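Local coordinates for effector protein HopAB2 (PDB 3TL8), which is a bacterial effector that elicits immunity in tomato when recognised by the host Pto protein and suppresses programmed cell death in susceptible plants, at residues V82-S87 / H97-L102. Numbering follows the deposited sequence.
Sequences VGINPS and HPLLNL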
loop_
_atom_site.group_PDB
_atom_site.type_symbol
_atom_site.label_atom_id
_atom_site.label_comp_id
_atom_site.label_asym_id
_atom_site.label_seq_id
_atom_site.Cartn_x
_atom_site.Cartn_y
_atom_site.Cartn_z
ATOM N N VAL B 82 10.414 -22.612 -15.193
ATOM C CA VAL B 82 9.034 -22.422 -15.636
ATOM C C VAL B 82 8.799 -20.994 -16.157
ATOM O O VAL B 82 7.695 -20.629 -16.575
ATOM C CB VAL B 82 8.037 -22.809 -14.508
ATOM C CG1 VAL B 82 7.040 -21.686 -14.209
ATOM C CG2 VAL B 82 7.334 -24.118 -14.852
ATOM N N GLY B 83 9.855 -20.191 -16.154
ATOM C CA GLY B 83 9.765 -18.846 -16.686
ATOM C C GLY B 83 9.396 -17.800 -15.654
ATOM O O GLY B 83 9.484 -16.602 -15.934
ATOM N N ILE B 84 8.981 -18.245 -14.469
ATOM C CA ILE B 84 8.653 -17.325 -13.381
ATOM C C ILE B 84 9.919 -16.805 -12.721
ATOM O O ILE B 84 10.618 -17.546 -12.030
ATOM C CB ILE B 84 7.785 -17.982 -12.292
ATOM C CG1 ILE B 84 6.430 -18.400 -12.858
ATOM C CG2 ILE B 84 7.590 -17.024 -11.123
ATOM C CD1 ILE B 84 5.551 -19.105 -11.855
ATOM N N ASN B 85 10.202 -15.525 -12.926
ATOM C CA ASN B 85 11.411 -14.925 -12.381
ATOM C C ASN B 85 11.319 -14.623 -10.888
ATOM O O ASN B 85 10.529 -13.775 -10.470
ATOM C CB ASN B 85 11.763 -13.639 -13.139
ATOM C CG ASN B 85 11.863 -13.849 -14.646
ATOM O OD1 ASN B 85 12.126 -14.955 -15.123
ATOM N ND2 ASN B 85 11.655 -12.776 -15.401
ATOM N N PRO B 86 12.112 -15.331 -10.073
ATOM C CA PRO B 86 12.351 -14.779 -8.742
ATOM C C PRO B 86 13.102 -13.476 -8.959
ATOM O O PRO B 86 13.909 -13.427 -9.890
ATOM C CB PRO B 86 13.278 -15.814 -8.103
ATOM C CG PRO B 86 12.958 -17.079 -8.795
ATOM C CD PRO B 86 12.658 -16.689 -10.214
ATOM N N SER B 87 12.838 -12.440 -8.165
ATOM C CA SER B 87 11.834 -12.479 -7.106
ATOM C C SER B 87 11.291 -11.083 -6.846
ATOM O O SER B 87 11.860 -10.093 -7.305
ATOM C CB SER B 87 12.424 -13.055 -5.819
ATOM O OG SER B 87 12.251 -14.459 -5.772
ATOM N N HIS B 97 2.017 -9.387 -10.478
ATOM C CA HIS B 97 3.266 -10.131 -10.421
ATOM C C HIS B 97 2.992 -11.604 -10.661
ATOM O O HIS B 97 1.980 -12.130 -10.201
ATOM C CB HIS B 97 3.931 -9.960 -9.065
ATOM C CG HIS B 97 5.369 -10.366 -9.050
ATOM N ND1 HIS B 97 5.774 -11.658 -8.810
ATOM C CD2 HIS B 97 6.498 -9.649 -9.257
ATOM C CE1 HIS B 97 7.091 -11.721 -8.860
ATOM N NE2 HIS B 97 7.555 -10.515 -9.131
ATOM N N PRO B 98 3.895 -12.271 -11.389
ATOM C CA PRO B 98 3.789 -13.710 -11.650
ATOM C C PRO B 98 3.720 -14.518 -10.358
ATOM O O PRO B 98 2.877 -15.399 -10.246
ATOM C CB PRO B 98 5.080 -14.017 -12.409
ATOM C CG PRO B 98 5.406 -12.726 -13.097
ATOM C CD PRO B 98 4.998 -11.647 -12.141
ATOM N N LEU B 99 4.579 -14.214 -9.394
ATOM C CA LEU B 99 4.533 -14.901 -8.104
ATOM C C LEU B 99 3.173 -14.809 -7.379
ATOM O O LEU B 99 2.721 -15.803 -6.801
ATOM C CB LEU B 99 5.663 -14.418 -7.195
ATOM C CG LEU B 99 7.045 -15.024 -7.477
ATOM C CD1 LEU B 99 8.169 -14.313 -6.718
ATOM C CD2 LEU B 99 7.025 -16.504 -7.146
ATOM N N LEU B 100 2.525 -13.635 -7.395
ATOM C CA LEU B 100 1.233 -13.500 -6.729
ATOM C C LEU B 100 0.178 -14.312 -7.464
ATOM O O LEU B 100 -0.612 -15.021 -6.849
ATOM C CB LEU B 100 0.797 -12.042 -6.619
ATOM C CG LEU B 100 1.671 -11.142 -5.752
ATOM C CD1 LEU B 100 1.442 -9.697 -6.106
ATOM C CD2 LEU B 100 1.440 -11.376 -4.279
ATOM N N ASN B 101 0.168 -14.204 -8.784
ATOM C CA ASN B 101 -0.749 -14.985 -9.599
ATOM C C ASN B 101 -0.597 -16.481 -9.353
ATOM O O ASN B 101 -1.586 -17.198 -9.258
ATOM C CB ASN B 101 -0.549 -14.679 -11.087
ATOM C CG ASN B 101 -1.016 -13.277 -11.464
ATOM O OD1 ASN B 101 -1.930 -12.723 -10.844
ATOM N ND2 ASN B 101 -0.393 -12.700 -12.484
ATOM N N LEU B 102 0.648 -16.938 -9.254
ATOM C CA LEU B 102 0.951 -18.345 -9.022
ATOM C C LEU B 102 0.481 -18.828 -7.661
ATOM O O LEU B 102 -0.064 -19.917 -7.532
ATOM C CB LEU B 102 2.454 -18.597 -9.130
ATOM C CG LEU B 102 2.816 -20.070 -8.953
ATOM C CD1 LEU B 102 2.139 -20.901 -10.038
ATOM C CD2 LEU B 102 4.315 -20.265 -8.965
#
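H97 meets the loop 82-87 through the far end of its imidazole: CE1 comes within 4.3 Å of N85 O, and NE2 lies near the backbone of S87, both loop atoms oblique to the ring. H97 also fills the N-cap position of helix 98-109. Its ND1 accepts a hydrogen bond from L99 N, 2.9 Å long and bent to 138° at the hydrogen, with the donor 23° out of the ring plane. The capping bond, with P98 CD over one ring face and offset toward its rim, probably limits rotation of the imidazole. P98 faces I84, whose CG2 lies 4.1 Å from P98 CB, the two side chains running antiparallel alongside each other.

L99 divides its branches. CD2 packs on the same I84 CG2, while CD1 reaches S87, 4.1 Å from its CA; L61 and H64 of helix 54-65 also touch this leucine. One turn after P98, L102 meets the CG1–CD1 branch of I84, with I84 CD1 3.4 Å from L102 CD2. With CG1 beside the backbone N (chi1 -63°) and CG2 anti to that nitrogen, the isoleucine straddles the first turn, one branch for P98 and L99, the other for L102. A43 and L79 also pack on I84, joining helices 29-49 and 73-81 to this apolar cluster.

No hydrogen bond joins 82-87 to 97-102. G83, at positive phi, closes helix 73-81 in a Schellman motif, and the Pto-kinase interaction motif G83-P86 starts at this helix end, its I84 buried against the capped N-terminus of helix 98-109 within the helical BAK1-binding domain.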